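Local coordinates for protein epoxyqueuosine reductase (Streptococcus thermophilus, PDB 5D6S) that binds cobalamin and two iron/sulfur clusters in a single chain and belongs to the QueG family of reductases, at residues V99-K104 and T120-G125; Y186-Y191 and P271-I276. All coordinates share one frame; numbering follows the deposited sequence.

Interaction 1: V99-K104 and T120-G125; sequences VAYPHK and TPNSWG
Tyr101, just past the end of strand 93-100, brings its ring up to the turn made by Pro121 and Asn122. CG sits between the backbone N and the carbonyl carbon (chi1 62°), which directs the ring at the other segment, where CE2 lies 3.6 Å from Asn122 N. Farther out, the phenol oxygen OH is 3.5 Å from Asn122 OD1, a polar approach rather than a hydrogen bond, with the ring and amide planes 52° apart. Tyrosine suits the place because its long flat side chain spans the gap between strand end and turn while also stacking on Tyr191.

Pro102 contributes its carbonyl, with O 3.5 Å from Pro121 CB and 3.8 Å from Trp124 CE3. At His103 the backbone does the touching: CA lies 3.9 Å from Pro121 CB, while the imidazole leaves the turn and stacks on Tyr189. The His103 carbonyl O is 3.5 Å from Trp124 CH2, and Lys104 O follows at the edge of the indole, near its plane, 3.6 Å from CZ3. The lysine side chain itself runs outward, as suits an exposed site.

Proline fits the opposing 3-10 turn, its ring holding phi near the value needed there, and its CA rests over the centre of the Trp124 ring. Thr120 OG1 accepts from Asn122 N in an ST turn and is also hydrogen-bonded to Asp264 OD1, while Trp124 NE1 is spent on Ile119 O. Thr120 and Asn122 both belong to the cobalamin pocket.

With no hydrogen bond joining them, the two segments meet by van der Waals packing, and the Lys104 carbonyl at the indole edge is consistent with a weak C-H...O attraction.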
ATOM      1  N   VAL A  99       9.252 -10.307   6.591  1.00 64.31           N
ATOM      2  CA  VAL A  99      10.408  -9.433   6.751  1.00 65.76           C
ATOM      3  C   VAL A  99       9.870  -8.166   7.362  1.00 73.67           C
ATOM      4  O   VAL A  99       8.935  -7.565   6.827  1.00 80.43           O
ATOM      5  CB  VAL A  99      11.104  -9.121   5.418  1.00 61.12           C
ATOM      6  CG1 VAL A  99      12.262  -8.154   5.621  1.00 67.66           C
ATOM      7  CG2 VAL A  99      11.619 -10.399   4.779  1.00 58.23           C
ATOM      8  N   ALA A 100      10.452  -7.755   8.481  1.00 69.72           N
ATOM      9  CA  ALA A 100       9.971  -6.570   9.165  1.00 74.45           C
ATOM     10  C   ALA A 100      10.537  -5.309   8.522  1.00 67.59           C
ATOM     11  O   ALA A 100      11.615  -5.346   7.935  1.00 68.22           O
ATOM     12  CB  ALA A 100      10.336  -6.632  10.636  1.00 81.19           C
ATOM     13  N   TYR A 101       9.802  -4.201   8.645  1.00 67.17           N
ATOM     14  CA  TYR A 101      10.251  -2.890   8.141  1.00 64.06           C
ATOM     15  C   TYR A 101       9.937  -1.765   9.130  1.00 63.60           C
ATOM     16  O   TYR A 101       8.941  -1.827   9.870  1.00 61.01           O
ATOM     17  CB  TYR A 101       9.630  -2.575   6.770  1.00 63.06           C
ATOM     18  CG  TYR A 101       8.111  -2.462   6.746  1.00 56.32           C
ATOM     19  CD1 TYR A 101       7.325  -3.568   6.524  1.00 59.87           C
ATOM     20  CD2 TYR A 101       7.478  -1.246   6.894  1.00 55.52           C
ATOM     21  CE1 TYR A 101       5.938  -3.473   6.456  1.00 65.94           C
ATOM     22  CE2 TYR A 101       6.087  -1.141   6.844  1.00 57.33           C
ATOM     23  CZ  TYR A 101       5.315  -2.257   6.620  1.00 61.58           C
ATOM     24  OH  TYR A 101       3.929  -2.196   6.575  1.00 58.96           O
ATOM     25  N   PRO A 102      10.815  -0.747   9.176  1.00 57.40           N
ATOM     26  CA  PRO A 102      10.608   0.357  10.102  1.00 54.83           C
ATOM     27  C   PRO A 102       9.381   1.162   9.733  1.00 56.53           C
ATOM     28  O   PRO A 102       9.126   1.371   8.555  1.00 70.20           O
ATOM     29  CB  PRO A 102      11.856   1.213   9.931  1.00 57.95           C
ATOM     30  CG  PRO A 102      12.455   0.812   8.614  1.00 58.39           C
ATOM     31  CD  PRO A 102      11.995  -0.571   8.313  1.00 52.53           C
ATOM     32  N   HIS A 103       8.676   1.655  10.739  1.00 60.16           N
ATOM     33  CA  HIS A 103       7.526   2.516  10.537  1.00 66.51           C
ATOM     34  C   HIS A 103       7.759   3.972  10.996  1.00 75.67           C
ATOM     35  O   HIS A 103       6.994   4.866  10.655  1.00 76.77           O
ATOM     36  CB  HIS A 103       6.312   1.898  11.215  1.00 71.44           C
ATOM     37  CG  HIS A 103       6.188   2.211  12.672  1.00 84.80           C
ATOM     38  ND1 HIS A 103       6.994   1.642  13.638  1.00 84.82           N
ATOM     39  CD2 HIS A 103       5.319   3.017  13.330  1.00 96.20           C
ATOM     40  CE1 HIS A 103       6.629   2.093  14.826  1.00 96.47           C
ATOM     41  NE2 HIS A 103       5.615   2.927  14.667  1.00102.51           N
ATOM     42  N   LYS A 104       8.816   4.189  11.777  1.00 88.59           N
ATOM     43  CA  LYS A 104       9.275   5.525  12.166  1.00 85.03           C
ATOM     44  C   LYS A 104      10.516   5.796  11.352  1.00 80.08           C
ATOM     45  O   LYS A 104      11.222   4.865  10.974  1.00 84.01           O
ATOM     46  CB  LYS A 104       9.650   5.586  13.649  1.00 89.99           C
ATOM     47  CG  LYS A 104       8.515   5.866  14.631  1.00 94.61           C
ATOM     48  CD  LYS A 104       8.934   5.437  16.043  1.00104.82           C
ATOM     49  CE  LYS A 104       8.712   6.509  17.100  1.00104.40           C
ATOM     50  NZ  LYS A 104       7.272   6.728  17.374  1.00108.79           N
ATOM     51  N   THR A 120       3.580   6.154   2.723  1.00 62.55           N
ATOM     52  CA  THR A 120       3.593   4.997   3.655  1.00 61.01           C
ATOM     53  C   THR A 120       4.944   4.306   3.830  1.00 61.08           C
ATOM     54  O   THR A 120       5.673   4.113   2.858  1.00 68.08           O
ATOM     55  CB  THR A 120       2.575   3.903   3.257  1.00 59.61           C
ATOM     56  OG1 THR A 120       2.729   2.778   4.127  1.00 64.06           O
ATOM     57  CG2 THR A 120       2.791   3.427   1.853  1.00 57.84           C
ATOM     58  N   PRO A 121       5.285   3.931   5.075  1.00 67.08           N
ATOM     59  CA  PRO A 121       6.555   3.228   5.322  1.00 61.47           C
ATOM     60  C   PRO A 121       6.636   1.895   4.589  1.00 61.56           C
ATOM     61  O   PRO A 121       7.740   1.405   4.351  1.00 58.91           O
ATOM     62  CB  PRO A 121       6.571   2.998   6.838  1.00 63.03           C
ATOM     63  CG  PRO A 121       5.327   3.601   7.411  1.00 63.43           C
ATOM     64  CD  PRO A 121       4.441   4.046   6.288  1.00 69.29           C
ATOM     65  N   ASN A 122       5.465   1.329   4.238  1.00 55.33           N
ATOM     66  CA  ASN A 122       5.365   0.146   3.365  1.00 52.46           C
ATOM     67  C   ASN A 122       6.103   0.310   2.038  1.00 53.91           C
ATOM     68  O   ASN A 122       6.373  -0.669   1.336  1.00 51.91           O
ATOM     69  CB  ASN A 122       3.886  -0.176   3.086  1.00 53.10           C
ATOM     70  CG  ASN A 122       3.675  -1.584   2.525  1.00 53.65           C
ATOM     71  OD1 ASN A 122       4.173  -2.567   3.068  1.00 59.90           O
ATOM     72  ND2 ASN A 122       2.929  -1.690   1.441  1.00 61.68           N
ATOM     73  N   SER A 123       6.378   1.565   1.677  1.00 57.34           N
ATOM     74  CA  SER A 123       7.040   1.886   0.437  1.00 55.35           C
ATOM     75  C   SER A 123       8.312   2.704   0.654  1.00 60.86           C
ATOM     76  O   SER A 123       8.724   3.436  -0.253  1.00 56.51           O
ATOM     77  CB  SER A 123       6.085   2.651  -0.474  1.00 58.67           C
ATOM     78  OG  SER A 123       6.622   2.784  -1.776  1.00 56.95           O
ATOM     79  N   TRP A 124       8.940   2.590   1.835  1.00 63.48           N
ATOM     80  CA  TRP A 124      10.260   3.227   2.053  1.00 56.74           C
ATOM     81  C   TRP A 124      11.320   2.291   1.592  1.00 52.34           C
ATOM     82  O   TRP A 124      11.205   1.093   1.758  1.00 56.15           O
ATOM     83  CB  TRP A 124      10.514   3.594   3.497  1.00 57.75           C
ATOM     84  CG  TRP A 124       9.597   4.634   4.052  1.00 63.15           C
ATOM     85  CD1 TRP A 124       8.767   5.460   3.352  1.00 61.47           C
ATOM     86  CD2 TRP A 124       9.441   4.981   5.433  1.00 65.39           C
ATOM     87  NE1 TRP A 124       8.078   6.284   4.210  1.00 66.30           N
ATOM     88  CE2 TRP A 124       8.462   6.006   5.498  1.00 73.32           C
ATOM     89  CE3 TRP A 124      10.006   4.510   6.621  1.00 62.40           C
ATOM     90  CZ2 TRP A 124       8.043   6.571   6.710  1.00 70.32           C
ATOM     91  CZ3 TRP A 124       9.582   5.066   7.828  1.00 65.03           C
ATOM     92  CH2 TRP A 124       8.619   6.096   7.859  1.00 70.33           C
ATOM     93  N   GLY A 125      12.340   2.827   0.940  1.00 58.84           N
ATOM     94  CA  GLY A 125      13.434   2.002   0.439  1.00 51.04           C
ATOM     95  C   GLY A 125      12.994   1.020  -0.612  1.00 56.77           C
ATOM     96  O   GLY A 125      11.860   1.084  -1.093  1.00 77.91           O
TER

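Interaction 2: Y186-Y191 and P271-I276; sequences YGSYMY and PYNRGI. With SF4 (iron/sulfur cluster), chain F.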
ATOM      1  N   TYR A 186       7.153  -8.051  15.915  1.00 89.99           N
ATOM      2  CA  TYR A 186       7.386  -6.963  14.949  1.00 79.87           C
ATOM      3  C   TYR A 186       6.151  -6.176  14.545  1.00 73.23           C
ATOM      4  O   TYR A 186       6.227  -5.318  13.669  1.00 72.68           O
ATOM      5  CB  TYR A 186       8.003  -7.530  13.686  1.00 73.69           C
ATOM      6  CG  TYR A 186       9.218  -8.363  13.934  1.00 76.69           C
ATOM      7  CD1 TYR A 186      10.459  -7.766  14.161  1.00 79.64           C
ATOM      8  CD2 TYR A 186       9.146  -9.751  13.947  1.00 77.09           C
ATOM      9  CE1 TYR A 186      11.590  -8.534  14.394  1.00 72.29           C
ATOM     10  CE2 TYR A 186      10.267 -10.522  14.186  1.00 71.73           C
ATOM     11  CZ  TYR A 186      11.477  -9.906  14.407  1.00 69.30           C
ATOM     12  OH  TYR A 186      12.590 -10.666  14.606  1.00 75.29           O
ATOM     13  N   GLY A 187       5.031  -6.446  15.196  1.00 66.76           N
ATOM     14  CA  GLY A 187       3.786  -5.741  14.905  1.00 66.92           C
ATOM     15  C   GLY A 187       3.190  -6.200  13.592  1.00 64.75           C
ATOM     16  O   GLY A 187       3.441  -7.325  13.167  1.00 59.38           O
ATOM     17  N   SER A 188       2.393  -5.328  12.956  1.00 69.20           N
ATOM     18  CA  SER A 188       1.924  -5.548  11.572  1.00 62.99           C
ATOM     19  C   SER A 188       2.931  -5.053  10.547  1.00 59.59           C
ATOM     20  O   SER A 188       2.820  -5.389   9.365  1.00 58.34           O
ATOM     21  CB  SER A 188       0.568  -4.906  11.315  1.00 63.13           C
ATOM     22  OG  SER A 188       0.458  -3.659  11.971  1.00 72.63           O
ATOM     23  N   TYR A 189       3.951  -4.324  10.998  1.00 54.48           N
ATOM     24  CA  TYR A 189       4.976  -3.784  10.084  1.00 57.61           C
ATOM     25  C   TYR A 189       5.908  -4.855   9.550  1.00 55.83           C
ATOM     26  O   TYR A 189       7.131  -4.784   9.705  1.00 59.01           O
ATOM     27  CB  TYR A 189       5.716  -2.569  10.698  1.00 60.04           C
ATOM     28  CG  TYR A 189       4.746  -1.444  11.094  1.00 70.50           C
ATOM     29  CD1 TYR A 189       3.893  -0.848  10.145  1.00 69.81           C
ATOM     30  CD2 TYR A 189       4.645  -1.017  12.410  1.00 71.27           C
ATOM     31  CE1 TYR A 189       3.003   0.154  10.501  1.00 73.79           C
ATOM     32  CE2 TYR A 189       3.762  -0.016  12.766  1.00 83.68           C
ATOM     33  CZ  TYR A 189       2.938   0.568  11.812  1.00 82.77           C
ATOM     34  OH  TYR A 189       2.073   1.580  12.199  1.00 92.00           O
ATOM     35  N   MET A 190       5.286  -5.812   8.852  1.00 61.14           N
ATOM     36  CA  MET A 190       5.977  -6.885   8.112  1.00 64.37           C
ATOM     37  C   MET A 190       5.485  -7.047   6.663  1.00 64.70           C
ATOM     38  O   MET A 190       4.269  -7.009   6.398  1.00 57.88           O
ATOM     39  CB  MET A 190       5.753  -8.246   8.781  1.00 66.75           C
ATOM     40  CG  MET A 190       6.027  -8.318  10.279  1.00 69.59           C
ATOM     41  SD  MET A 190       5.459  -9.889  10.950  1.00 76.65           S
ATOM     42  CE  MET A 190       3.665  -9.695  10.950  1.00 71.94           C
ATOM     43  N   TYR A 191       6.442  -7.238   5.745  1.00 60.76           N
ATOM     44  CA  TYR A 191       6.163  -7.723   4.389  1.00 58.91           C
ATOM     45  C   TYR A 191       6.000  -9.234   4.436  1.00 59.70           C
ATOM     46  O   TYR A 191       6.694  -9.905   5.185  1.00 65.50           O
ATOM     47  CB  TYR A 191       7.328  -7.430   3.440  1.00 60.82           C
ATOM     48  CG  TYR A 191       7.812  -5.984   3.402  1.00 68.12           C
ATOM     49  CD1 TYR A 191       6.925  -4.922   3.248  1.00 63.79           C
ATOM     50  CD2 TYR A 191       9.178  -5.685   3.488  1.00 71.43           C
ATOM     51  CE1 TYR A 191       7.380  -3.608   3.194  1.00 68.74           C
ATOM     52  CE2 TYR A 191       9.633  -4.373   3.414  1.00 69.38           C
ATOM     53  CZ  TYR A 191       8.734  -3.337   3.270  1.00 68.88           C
ATOM     54  OH  TYR A 191       9.189  -2.034   3.204  1.00 69.70           O
ATOM     55  N   PRO A 271      -2.593  -1.338  19.165  1.00 88.08           N
ATOM     56  CA  PRO A 271      -1.822  -1.568  20.385  1.00 80.18           C
ATOM     57  C   PRO A 271      -0.551  -2.343  20.121  1.00 85.67           C
ATOM     58  O   PRO A 271       0.496  -1.994  20.653  1.00 93.52           O
ATOM     59  CB  PRO A 271      -2.758  -2.417  21.234  1.00 82.78           C
ATOM     60  CG  PRO A 271      -4.126  -2.037  20.788  1.00 88.99           C
ATOM     61  CD  PRO A 271      -4.003  -1.752  19.325  1.00 92.23           C
ATOM     62  N   TYR A 272      -0.627  -3.372  19.278  1.00 80.14           N
ATOM     63  CA  TYR A 272       0.545  -4.199  18.992  1.00 69.50           C
ATOM     64  C   TYR A 272       1.676  -3.455  18.320  1.00 73.19           C
ATOM     65  O   TYR A 272       2.785  -3.990  18.220  1.00 70.74           O
ATOM     66  CB  TYR A 272       0.181  -5.396  18.128  1.00 67.37           C
ATOM     67  CG  TYR A 272      -0.602  -6.463  18.829  1.00 63.86           C
ATOM     68  CD1 TYR A 272      -1.992  -6.384  18.932  1.00 67.33           C
ATOM     69  CD2 TYR A 272       0.046  -7.563  19.402  1.00 69.95           C
ATOM     70  CE1 TYR A 272      -2.718  -7.390  19.570  1.00 71.96           C
ATOM     71  CE2 TYR A 272      -0.662  -8.567  20.054  1.00 67.85           C
ATOM     72  CZ  TYR A 272      -2.037  -8.484  20.126  1.00 70.16           C
ATOM     73  OH  TYR A 272      -2.721  -9.489  20.758  1.00 77.68           O
ATOM     74  N   ASN A 273       1.410  -2.245  17.829  1.00 80.37           N
ATOM     75  CA  ASN A 273       2.465  -1.422  17.212  1.00 83.15           C
ATOM     76  C   ASN A 273       2.996  -0.360  18.170  1.00 87.79           C
ATOM     77  O   ASN A 273       3.995   0.297  17.883  1.00 83.86           O
ATOM     78  CB  ASN A 273       1.976  -0.794  15.899  1.00 82.51           C
ATOM     79  CG  ASN A 273       1.827  -1.824  14.767  1.00 73.78           C
ATOM     80  OD1 ASN A 273       2.737  -2.604  14.513  1.00 70.79           O
ATOM     81  ND2 ASN A 273       0.670  -1.822  14.090  1.00 67.32           N
ATOM     82  N   ARG A 274       2.327  -0.244  19.319  1.00 99.66           N
ATOM     83  CA  ARG A 274       2.672   0.683  20.409  1.00101.59           C
ATOM     84  C   ARG A 274       4.176   0.937  20.555  1.00 95.23           C
ATOM     85  O   ARG A 274       4.611   2.092  20.522  1.00100.83           O
ATOM     86  CB  ARG A 274       2.087   0.155  21.732  1.00111.62           C
ATOM     87  CG  ARG A 274       2.119   1.104  22.915  1.00120.69           C
ATOM     88  CD  ARG A 274       1.176   2.282  22.751  1.00120.79           C
ATOM     89  NE  ARG A 274       1.324   3.108  23.955  1.00124.48           N
ATOM     90  CZ  ARG A 274       1.489   4.435  23.982  1.00129.11           C
ATOM     91  NH1 ARG A 274       1.450   5.171  22.871  1.00130.79           N
ATOM     92  NH2 ARG A 274       1.651   5.045  25.150  1.00131.04           N
ATOM     93  N   GLY A 275       4.974  -0.117  20.694  1.00 81.98           N
ATOM     94  CA  GLY A 275       6.391   0.080  20.959  1.00 86.89           C
ATOM     95  C   GLY A 275       7.341  -0.818  20.215  1.00 97.98           C
ATOM     96  O   GLY A 275       8.040  -1.629  20.825  1.00 95.16           O
ATOM     97  N   ILE A 276       7.397  -0.662  18.898  1.00110.00           N
ATOM     98  CA  ILE A 276       8.422  -1.330  18.107  1.00108.76           C
ATOM     99  C   ILE A 276       9.204  -0.298  17.316  1.00102.04           C
ATOM    100  O   ILE A 276       8.654   0.694  16.855  1.00106.58           O
ATOM    101  CB  ILE A 276       7.857  -2.371  17.107  1.00110.10           C
ATOM    102  CG1 ILE A 276       6.762  -3.222  17.729  1.00101.13           C
ATOM    103  CG2 ILE A 276       8.957  -3.309  16.642  1.00122.13           C
ATOM    104  CD1 ILE A 276       5.406  -2.702  17.398  1.00 97.14           C
TER
HETATM  105 FE1  SF4 F 401      -7.472  -3.451  15.344  1.00 73.56          FE
HETATM  106 FE2  SF4 F 401      -6.891  -3.562  17.869  1.00 73.33          FE
HETATM  107 FE3  SF4 F 401      -5.049  -3.842  16.158  1.00 69.18          FE
HETATM  108 FE4  SF4 F 401      -6.903  -5.640  16.515  1.00 69.90          FE
HETATM  109  S1  SF4 F 401      -5.368  -5.084  17.823  1.00 78.02           S
HETATM  110  S2  SF4 F 401      -6.101  -4.913  14.700  1.00 74.24           S
HETATM  111  S3  SF4 F 401      -8.587  -4.362  16.881  1.00 65.74           S
HETATM  112  S4  SF4 F 401      -6.248  -2.158  16.453  1.00 76.84           S
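Gly187 and Ser188 receive the loop that runs from Pro271 to Ile276, whose first residue lies against the iron/sulfur cluster, Pro271 CD being 3.7 Å from sulfur S4. Tyr272 divides its roles. Its carbonyl O faces Gly187 CA, whereas its ring turns away to put an edge toward S1 of the cluster, with CD1 3.8 Å from that sulfur; the phenol is tied off on Gly210 O.

Asn273 is the polar link, suited to it because one amide both donates and accepts. Its first torsion sets CG anti to the carbonyl carbon, beside the backbone N, which points the amide at Ser188. ND2 gives a nearly straight bond to Ser188 OG, 2.8 Å long with an N-H...O angle of 174° and the oxygen in the amide plane. OD1 accepts from Ser188 N at 3.2 Å, the donor tilted 17° from the carbonyl plane, so the two bonds together fix the rotation of the amide. Gln267 adds second partners, bonding ND2 through its backbone O and Ser188 OG through its NE2. The serine thus joins the two segments beside the cobalamin, whose pocket it helps to form.

Here the receiving chain makes an inverse gamma turn centred on Tyr189, which brings it into strand 190-197. The turn sets the tyrosine ring beside the same amide, CE2 lying 3.3 Å from Asn273 CG, with the two planes 33° apart. Gly187 has positive phi, a conformation easy for glycine, and Asn273 OD1 occupies the side where a side chain would point.

Ile276 finishes the loop with apolar packing: CD1 approaches Gly187 CA, and CG2 lies 4.3 Å from Tyr186 CA.

Overall arrangement
From the N terminus, the chain runs through strand 93-100 to interaction 1, which closes a short loop without helix or strand just ahead of helix 128-144. Interaction 2 opens only later, at the start of strand 190-197, and closes a far longer excursion through the cluster-binding region; the two lie in series, neither nested nor crossed. They nonetheless meet in space. Strands 93-100 and 190-197 are antiparallel neighbours, and probable backbone hydrogen bonds pair Val99 with Tyr191 and Tyr101 with Tyr189. His103 reaches on to Ile276 of the second contact. Together they join the four-stranded sheet, the loop after strand 93-100 and the iron/sulfur cluster region around the bound cobalamin.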